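Local coordinates for protein tRNA delta(2)-isopentenylpyrophosphate transferase (Bacillus halodurans, PDB 3EXA) that probably transfers a dimethylallyl group from dimethylallyl diphosphate onto the adenine at position 37 of tRNAs that read codons beginning with uridine, at residues T12-T17 with D202-R207; G196-R201 with V284-M289; G99-Y104 with K272-W277. All blocks are in the same frame, centred on the assembly; numbering follows the deposited sequence.

Overall arrangement
The three contacts cluster at the P-loop NTPase-type core of the enzyme, a parallel sheet with a P-loop following its inner strand 4-9. Their centres lie about 10 Å (interactions 1 and 2), 14 Å (1 and 3) and 13 Å (2 and 3) apart. Along the chain their segments alternate: 12-17, 99-104, 196-201 with 202-207 directly after it, 272-277 and 284-289. Strand 191-198 runs into helix 201-218, joining interactions 2 and 1, while helix 256-279 leads into strand 284-288, joining 3 and 2. Leu275 of that helix packs on both Leu204 and Trp286. The predicted ATP loop thus lies beside segments thought, by similarity, to meet tRNA.

Interaction 1: residues T12-T17 with D202-R207; sequences TAVGKT and DVLYDR
Ala13 and Arg207 bring the two backbones together, their CA atoms 6.3 Å apart, where the loop ahead of helix 16-25 meets the first turns of helix 201-218. Two hydrogen bonds run from side chain to main chain: the Arg207 guanidinium takes the Ala13 carbonyl oxygen side-on, with NE and NH2 each 2.8 Å from Ala13 O. The oxygen lies close to the guanidinium plane, between the two N-H groups, and both bonds are bent at the hydrogen, about 144° for NE and 142° for NH2, as expected when one acceptor is shared by a fork. NE approaches almost in line with the carbonyl, whereas NH2 stands above the carbonyl plane. A bend at chi3 (62°) turns the end of the arginine back to this oxygen, and nearer the backbone Arg207 CB rests on Ala13 CB at 4.1 Å. Leu204, one turn earlier, supplies the apolar half. Its CD1 reaches Val14 CG1 at 3.6 Å, the two side chains meeting at a slant; the same methyl lies 3.3 Å from Thr12 O. Beyond the segments, Met199 touches both Val14 and Arg207, and Leu275 of helix 256-279 packs on Leu204. Gly15 occupies the N-cap position of helix 16-25, and its positive phi suits glycine. All six residues of 12-17 belong to the predicted ATP site and, by similarity, to the substrate site; Gly15, Lys16 and Thr17 fit the end of a Walker A P-loop. Two N-H groups on one peptide oxygen help hold the Ala13-Val14 peptide in its orientation, and the arginine's positive charge probably polarises that carbonyl and adds to the positive potential near a loop expected to bind phosphate.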
loop_
_atom_site.group_PDB
_atom_site.type_symbol
_atom_site.label_atom_id
_atom_site.label_comp_id
_atom_site.label_asym_id
_atom_site.label_seq_id
_atom_site.Cartn_x
_atom_site.Cartn_y
_atom_site.Cartn_z
ATOM N N THR A 12 16.077 33.025 2.026
ATOM C CA THR A 12 15.766 33.985 0.965
ATOM C C THR A 12 16.472 35.310 1.205
ATOM O O THR A 12 16.685 35.708 2.347
ATOM C CB THR A 12 14.258 34.339 0.901
ATOM O OG1 THR A 12 13.473 33.263 1.428
ATOM C CG2 THR A 12 13.839 34.623 -0.551
ATOM N N ALA A 13 16.813 35.984 0.111
ATOM C CA ALA A 13 17.452 37.289 0.143
ATOM C C ALA A 13 18.945 37.320 0.444
ATOM O O ALA A 13 19.513 38.395 0.642
ATOM C CB ALA A 13 16.704 38.197 1.116
ATOM N N VAL A 14 19.590 36.159 0.461
ATOM C CA VAL A 14 21.029 36.109 0.723
ATOM C C VAL A 14 21.865 36.164 -0.555
ATOM O O VAL A 14 23.080 36.023 -0.503
ATOM C CB VAL A 14 21.436 34.827 1.492
ATOM C CG1 VAL A 14 21.001 34.921 2.940
ATOM C CG2 VAL A 14 20.817 33.609 0.836
ATOM N N GLY A 15 21.226 36.343 -1.704
ATOM C CA GLY A 15 21.993 36.432 -2.935
ATOM C C GLY A 15 22.342 35.105 -3.566
ATOM O O GLY A 15 23.385 34.964 -4.201
ATOM N N LYS A 16 21.450 34.139 -3.401
ATOM C CA LYS A 16 21.620 32.806 -3.938
ATOM C C LYS A 16 21.597 32.795 -5.470
ATOM O O LYS A 16 22.299 32.002 -6.103
ATOM C CB LYS A 16 20.521 31.913 -3.380
ATOM C CG LYS A 16 21.029 30.615 -2.797
ATOM C CD LYS A 16 20.335 30.219 -1.484
ATOM C CE LYS A 16 18.839 30.020 -1.640
ATOM N NZ LYS A 16 18.088 31.294 -1.502
ATOM N N THR A 17 20.806 33.677 -6.073
ATOM C CA THR A 17 20.733 33.723 -7.532
ATOM C C THR A 17 22.027 34.218 -8.170
ATOM O O THR A 17 22.658 33.510 -8.961
ATOM C CB THR A 17 19.578 34.625 -8.013
ATOM O OG1 THR A 17 18.330 34.063 -7.584
ATOM C CG2 THR A 17 19.584 34.733 -9.537
ATOM N N ASP A 202 19.610 40.702 11.713
ATOM C CA ASP A 202 18.942 41.958 11.399
ATOM C C ASP A 202 19.009 42.378 9.938
ATOM O O ASP A 202 18.035 42.900 9.394
ATOM C CB ASP A 202 19.512 43.069 12.276
ATOM C CG ASP A 202 19.290 42.812 13.749
ATOM O OD1 ASP A 202 19.751 43.634 14.568
ATOM O OD2 ASP A 202 18.652 41.790 14.087
ATOM N N VAL A 203 20.161 42.164 9.312
ATOM C CA VAL A 203 20.361 42.522 7.915
ATOM C C VAL A 203 19.444 41.692 7.029
ATOM O O VAL A 203 18.717 42.234 6.206
ATOM C CB VAL A 203 21.846 42.307 7.499
ATOM C CG1 VAL A 203 22.005 42.433 6.001
ATOM C CG2 VAL A 203 22.729 43.346 8.185
ATOM N N LEU A 204 19.477 40.376 7.220
ATOM C CA LEU A 204 18.658 39.450 6.458
ATOM C C LEU A 204 17.166 39.774 6.556
ATOM O O LEU A 204 16.441 39.718 5.553
ATOM C CB LEU A 204 18.897 38.021 6.946
ATOM C CG LEU A 204 18.029 36.987 6.221
ATOM C CD1 LEU A 204 18.556 36.819 4.814
ATOM C CD2 LEU A 204 18.033 35.649 6.956
ATOM N N TYR A 205 16.700 40.100 7.761
ATOM C CA TYR A 205 15.288 40.421 7.979
ATOM C C TYR A 205 14.867 41.671 7.217
ATOM O O TYR A 205 13.826 41.681 6.552
ATOM C CB TYR A 205 14.983 40.597 9.482
ATOM C CG TYR A 205 14.870 39.298 10.265
ATOM C CD1 TYR A 205 14.923 38.064 9.614
ATOM C CD2 TYR A 205 14.704 39.300 11.654
ATOM C CE1 TYR A 205 14.822 36.865 10.314
ATOM C CE2 TYR A 205 14.596 38.093 12.372
ATOM C CZ TYR A 205 14.660 36.880 11.685
ATOM O OH TYR A 205 14.570 35.668 12.348
ATOM N N ASP A 206 15.667 42.726 7.307
ATOM C CA ASP A 206 15.332 43.962 6.601
ATOM C C ASP A 206 15.252 43.715 5.110
ATOM O O ASP A 206 14.363 44.237 4.436
ATOM C CB ASP A 206 16.370 45.050 6.872
ATOM C CG ASP A 206 16.305 45.573 8.286
ATOM O OD1 ASP A 206 17.101 46.473 8.616
ATOM O OD2 ASP A 206 15.461 45.089 9.069
ATOM N N ARG A 207 16.182 42.919 4.587
ATOM C CA ARG A 207 16.168 42.635 3.156
ATOM C C ARG A 207 14.932 41.815 2.789
ATOM O O ARG A 207 14.470 41.874 1.654
ATOM C CB ARG A 207 17.448 41.897 2.732
ATOM C CG ARG A 207 18.699 42.777 2.648
ATOM C CD ARG A 207 19.947 41.909 2.593
ATOM N NE ARG A 207 19.961 41.062 1.411
ATOM C CZ ARG A 207 20.448 41.433 0.231
ATOM N NH1 ARG A 207 20.968 42.642 0.085
ATOM N NH2 ARG A 207 20.405 40.600 -0.805
#

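Interaction 2: residues G196-R201 with V284-M289; sequences GLTMER and VTWFDM
Trp286 lays one face of its indole against Gly196 where strands 191-198 and 284-288 pair in parallel at the edge of the P-loop-type sheet. Gly196 CA sits 3.9 Å from the centroid of the six-membered ring, a CH-pi contact, and the absence of a side chain lets the ring come this close; Val284 CG1 lies over the same face. Thr198, on the same side of the sheet, crosses the indole at about a right angle, and Leu275 and Arg279 of helix 256-279 cover this side, Arg279 forming a cation-pi pair with Trp286. On the other side, Leu197 and Phe287 pass each other diagonally, Leu197 CD2 lying 4.2 Å from Phe287 CB, with helix 294-317 packed on Phe287. Backbone bonds join the strands, among them Phe287 N to Gly196 O (2.7 Å) and Thr198 N to Phe287 O (3.0 Å). Asp288 OD2 turns to Thr290 OG1, which also accepts a hydrogen bond from Glu200 N. Past the paired strands, two selenomethionines meet at about a right angle beside Val14: the bend of Met199 at chi3 (-86°) carries its CE to 3.6 Å from Met289 CB.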
loop_
_atom_site.group_PDB
_atom_site.type_symbol
_atom_site.label_atom_id
_atom_site.label_comp_id
_atom_site.label_asym_id
_atom_site.label_seq_id
_atom_site.Cartn_x
_atom_site.Cartn_y
_atom_site.Cartn_z
ATOM N N GLY A 196 26.547 26.862 1.746
ATOM C CA GLY A 196 25.399 27.583 2.263
ATOM C C GLY A 196 25.709 29.060 2.402
ATOM O O GLY A 196 26.810 29.429 2.807
ATOM N N LEU A 197 24.742 29.901 2.040
ATOM C CA LEU A 197 24.881 31.350 2.136
ATOM C C LEU A 197 24.039 31.847 3.312
ATOM O O LEU A 197 22.843 31.562 3.389
ATOM C CB LEU A 197 24.414 32.008 0.835
ATOM C CG LEU A 197 25.074 31.436 -0.432
ATOM C CD1 LEU A 197 24.675 32.271 -1.642
ATOM C CD2 LEU A 197 26.587 31.425 -0.266
ATOM N N THR A 198 24.680 32.568 4.234
ATOM C CA THR A 198 24.026 33.102 5.423
ATOM C C THR A 198 24.242 34.582 5.446
ATOM O O THR A 198 24.871 35.150 4.555
ATOM C CB THR A 198 24.655 32.630 6.742
ATOM O OG1 THR A 198 25.343 31.397 6.540
ATOM C CG2 THR A 198 23.586 32.467 7.811
HETATM N N MSE A 199 23.777 35.187 6.532
HETATM C CA MSE A 199 23.889 36.622 6.706
HETATM C C MSE A 199 23.444 36.974 8.117
HETATM O O MSE A 199 22.677 36.235 8.733
HETATM C CB MSE A 199 22.984 37.295 5.679
HETATM C CG MSE A 199 23.353 38.706 5.285
HETATM SE SE MSE A 199 22.145 39.330 3.877
HETATM C CE MSE A 199 23.059 38.638 2.331
ATOM N N GLU A 200 23.935 38.099 8.625
ATOM C CA GLU A 200 23.580 38.571 9.960
ATOM C C GLU A 200 22.061 38.707 10.093
ATOM O O GLU A 200 21.385 39.146 9.160
ATOM C CB GLU A 200 24.268 39.917 10.230
ATOM C CG GLU A 200 25.658 39.783 10.850
ATOM C CD GLU A 200 26.525 41.032 10.691
ATOM O OE1 GLU A 200 26.015 42.163 10.881
ATOM O OE2 GLU A 200 27.730 40.876 10.387
ATOM N N ARG A 201 21.542 38.319 11.258
ATOM C CA ARG A 201 20.105 38.344 11.581
ATOM C C ARG A 201 19.332 39.562 11.089
ATOM O O ARG A 201 18.494 39.466 10.187
ATOM C CB ARG A 201 19.920 38.231 13.106
ATOM C CG ARG A 201 18.480 38.003 13.585
ATOM C CD ARG A 201 17.875 36.718 12.999
ATOM N NE ARG A 201 18.634 35.508 13.333
ATOM C CZ ARG A 201 18.410 34.301 12.807
ATOM N NH1 ARG A 201 17.449 34.117 11.910
ATOM N NH2 ARG A 201 19.157 33.269 13.172
ATOM N N VAL A 284 27.937 20.895 4.787
ATOM C CA VAL A 284 27.512 22.164 4.205
ATOM C C VAL A 284 28.476 23.264 4.640
ATOM O O VAL A 284 28.487 23.685 5.801
ATOM C CB VAL A 284 26.079 22.552 4.646
ATOM C CG1 VAL A 284 25.696 23.900 4.031
ATOM C CG2 VAL A 284 25.086 21.481 4.207
ATOM N N THR A 285 29.292 23.716 3.702
ATOM C CA THR A 285 30.265 24.764 3.966
ATOM C C THR A 285 29.562 26.115 3.839
ATOM O O THR A 285 29.008 26.447 2.791
ATOM C CB THR A 285 31.419 24.630 2.970
ATOM O OG1 THR A 285 31.910 23.282 3.027
ATOM C CG2 THR A 285 32.551 25.592 3.306
ATOM N N TRP A 286 29.563 26.891 4.914
ATOM C CA TRP A 286 28.874 28.163 4.866
ATOM C C TRP A 286 29.735 29.360 4.518
ATOM O O TRP A 286 30.956 29.353 4.671
ATOM C CB TRP A 286 28.146 28.421 6.185
ATOM C CG TRP A 286 27.035 27.449 6.456
ATOM C CD1 TRP A 286 27.140 26.220 7.052
ATOM C CD2 TRP A 286 25.650 27.620 6.134
ATOM N NE1 TRP A 286 25.908 25.624 7.122
ATOM C CE2 TRP A 286 24.972 26.460 6.568
ATOM C CE3 TRP A 286 24.912 28.646 5.525
ATOM C CZ2 TRP A 286 23.591 26.293 6.406
ATOM C CZ3 TRP A 286 23.534 28.478 5.365
ATOM C CH2 TRP A 286 22.893 27.312 5.808
ATOM N N PHE A 287 29.072 30.388 4.017
ATOM C CA PHE A 287 29.741 31.609 3.658
ATOM C C PHE A 287 28.856 32.747 4.089
ATOM O O PHE A 287 27.644 32.729 3.861
ATOM C CB PHE A 287 29.994 31.671 2.156
ATOM C CG PHE A 287 31.083 30.746 1.682
ATOM C CD1 PHE A 287 30.819 29.404 1.414
ATOM C CD2 PHE A 287 32.380 31.224 1.495
ATOM C CE1 PHE A 287 31.827 28.555 0.959
ATOM C CE2 PHE A 287 33.393 30.384 1.042
ATOM C CZ PHE A 287 33.118 29.047 0.775
ATOM N N ASP A 288 29.466 33.733 4.732
ATOM C CA ASP A 288 28.738 34.897 5.209
ATOM C C ASP A 288 28.708 35.949 4.107
ATOM O O ASP A 288 29.748 36.370 3.609
ATOM C CB ASP A 288 29.422 35.452 6.456
ATOM C CG ASP A 288 28.554 36.436 7.205
ATOM O OD1 ASP A 288 28.867 36.693 8.384
ATOM O OD2 ASP A 288 27.569 36.957 6.619
HETATM N N MSE A 289 27.505 36.366 3.734
HETATM C CA MSE A 289 27.326 37.357 2.686
HETATM C C MSE A 289 26.996 38.728 3.253
HETATM O O MSE A 289 26.620 39.633 2.511
HETATM C CB MSE A 289 26.201 36.922 1.739
HETATM C CG MSE A 289 26.385 35.526 1.166
HETATM SE SE MSE A 289 28.103 35.311 0.311
HETATM C CE MSE A 289 27.577 35.860 -1.484
#

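Interaction 3: residues G99-Y104 with K272-W277; sequences GGTGLY and KRQLTW
Trp277 and Gly102 meet in a tight packing contact: the indole faces the glycine with its edge, Gly102 CA lying in the ring plane 3.0 Å from Trp277 NE1. There is no side chain at position 102 to hold the ring off, and chi1 of -177°, with CG anti to the backbone N, extends the indole toward the start of helix 102-110. The Gln274 side chain, bent at chi2 (-78°), brings its amide up beside the Gly100-Thr101 peptide, Thr101 CA being 3.9 Å from Gln274 CD. Among polar contacts, Thr101, at the N-cap position of helix 102-110, has its OG1 hydrogen-bonded to Asn132 OD1 of the second subunit. Thr101 and 272-279 are thought, by similarity, to meet substrate tRNA, so here the contact would link two parts of that surface. Strand 94-98 leads into the glycine-rich turn, while helix 256-279 packs against it, its Leu275 reaching Pro11 in the loop after strand 4-9 and its Lys272 packing on Arg201 and Tyr205 of helix 201-218.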
loop_
_atom_site.group_PDB
_atom_site.type_symbol
_atom_site.label_atom_id
_atom_site.label_comp_id
_atom_site.label_asym_id
_atom_site.label_seq_id
_atom_site.Cartn_x
_atom_site.Cartn_y
_atom_site.Cartn_z
ATOM N N GLY A 99 18.816 26.969 -4.469
ATOM C CA GLY A 99 17.655 27.331 -3.682
ATOM C C GLY A 99 16.820 26.135 -3.309
ATOM O O GLY A 99 17.317 25.008 -3.303
ATOM N N GLY A 100 15.549 26.386 -2.990
ATOM C CA GLY A 100 14.632 25.314 -2.632
ATOM C C GLY A 100 14.552 24.979 -1.154
ATOM O O GLY A 100 15.318 25.494 -0.342
ATOM N N THR A 101 13.602 24.121 -0.799
ATOM C CA THR A 101 13.455 23.709 0.590
ATOM C C THR A 101 14.229 22.413 0.771
ATOM O O THR A 101 14.446 21.671 -0.190
ATOM C CB THR A 101 11.984 23.432 0.969
ATOM O OG1 THR A 101 11.572 22.187 0.390
ATOM C CG2 THR A 101 11.079 24.543 0.463
ATOM N N GLY A 102 14.623 22.144 2.011
ATOM C CA GLY A 102 15.384 20.948 2.314
ATOM C C GLY A 102 14.776 19.667 1.788
ATOM O O GLY A 102 15.490 18.750 1.386
ATOM N N LEU A 103 13.452 19.605 1.786
ATOM C CA LEU A 103 12.748 18.425 1.310
ATOM C C LEU A 103 13.089 18.042 -0.121
ATOM O O LEU A 103 13.320 16.868 -0.414
ATOM C CB LEU A 103 11.244 18.638 1.414
ATOM C CG LEU A 103 10.534 17.910 2.542
ATOM C CD1 LEU A 103 9.060 18.279 2.498
ATOM C CD2 LEU A 103 10.722 16.408 2.390
ATOM N N TYR A 104 13.115 19.029 -1.009
ATOM C CA TYR A 104 13.406 18.775 -2.416
ATOM C C TYR A 104 14.887 18.529 -2.686
ATOM O O TYR A 104 15.239 17.698 -3.529
ATOM C CB TYR A 104 12.895 19.940 -3.280
ATOM C CG TYR A 104 11.380 20.012 -3.406
ATOM C CD1 TYR A 104 10.560 20.030 -2.271
ATOM C CD2 TYR A 104 10.766 20.064 -4.660
ATOM C CE1 TYR A 104 9.160 20.096 -2.380
ATOM C CE2 TYR A 104 9.368 20.131 -4.785
ATOM C CZ TYR A 104 8.574 20.145 -3.639
ATOM O OH TYR A 104 7.194 20.192 -3.741
ATOM N N LYS A 272 14.145 31.740 8.785
ATOM C CA LYS A 272 14.746 31.194 9.998
ATOM C C LYS A 272 14.643 29.663 10.021
ATOM O O LYS A 272 15.537 28.985 10.522
ATOM C CB LYS A 272 14.053 31.785 11.232
ATOM C CG LYS A 272 14.578 31.289 12.575
ATOM C CD LYS A 272 13.626 31.700 13.700
ATOM C CE LYS A 272 12.249 31.037 13.511
ATOM N NZ LYS A 272 11.189 31.485 14.470
ATOM N N ARG A 273 13.554 29.126 9.476
ATOM C CA ARG A 273 13.364 27.689 9.443
ATOM C C ARG A 273 14.209 27.041 8.362
ATOM O O ARG A 273 14.695 25.927 8.534
ATOM C CB ARG A 273 11.890 27.351 9.225
ATOM C CG ARG A 273 11.208 26.907 10.499
ATOM C CD ARG A 273 9.721 27.193 10.514
ATOM N NE ARG A 273 9.178 26.861 11.826
ATOM C CZ ARG A 273 9.623 27.372 12.971
ATOM N NH1 ARG A 273 9.071 27.007 14.121
ATOM N NH2 ARG A 273 10.614 28.257 12.969
ATOM N N GLN A 274 14.391 27.735 7.249
ATOM C CA GLN A 274 15.192 27.181 6.172
ATOM C C GLN A 274 16.659 27.106 6.585
ATOM O O GLN A 274 17.363 26.155 6.243
ATOM C CB GLN A 274 15.017 28.020 4.908
ATOM C CG GLN A 274 13.693 27.758 4.210
ATOM C CD GLN A 274 13.708 26.469 3.404
ATOM O OE1 GLN A 274 14.380 26.383 2.370
ATOM N NE2 GLN A 274 12.976 25.454 3.876
ATOM N N LEU A 275 17.109 28.108 7.337
ATOM C CA LEU A 275 18.486 28.159 7.820
ATOM C C LEU A 275 18.725 27.040 8.831
ATOM O O LEU A 275 19.747 26.354 8.784
ATOM C CB LEU A 275 18.763 29.519 8.466
ATOM C CG LEU A 275 19.511 30.538 7.596
ATOM C CD1 LEU A 275 19.299 31.948 8.122
ATOM C CD2 LEU A 275 20.992 30.186 7.602
ATOM N N THR A 276 17.773 26.859 9.739
ATOM C CA THR A 276 17.884 25.823 10.747
ATOM C C THR A 276 18.015 24.456 10.085
ATOM O O THR A 276 18.873 23.654 10.453
ATOM C CB THR A 276 16.668 25.848 11.698
ATOM O OG1 THR A 276 16.836 26.920 12.637
ATOM C CG2 THR A 276 16.529 24.530 12.448
ATOM N N TRP A 277 17.187 24.199 9.087
ATOM C CA TRP A 277 17.258 22.932 8.403
ATOM C C TRP A 277 18.619 22.699 7.761
ATOM O O TRP A 277 19.199 21.638 7.943
ATOM C CB TRP A 277 16.182 22.842 7.336
ATOM C CG TRP A 277 16.166 21.524 6.659
ATOM C CD1 TRP A 277 16.036 21.299 5.327
ATOM C CD2 TRP A 277 16.244 20.235 7.285
ATOM N NE1 TRP A 277 16.029 19.949 5.073
ATOM C CE2 TRP A 277 16.165 19.270 6.257
ATOM C CE3 TRP A 277 16.394 19.796 8.614
ATOM C CZ2 TRP A 277 16.201 17.893 6.513
ATOM C CZ3 TRP A 277 16.434 18.423 8.869
ATOM C CH2 TRP A 277 16.347 17.490 7.819
#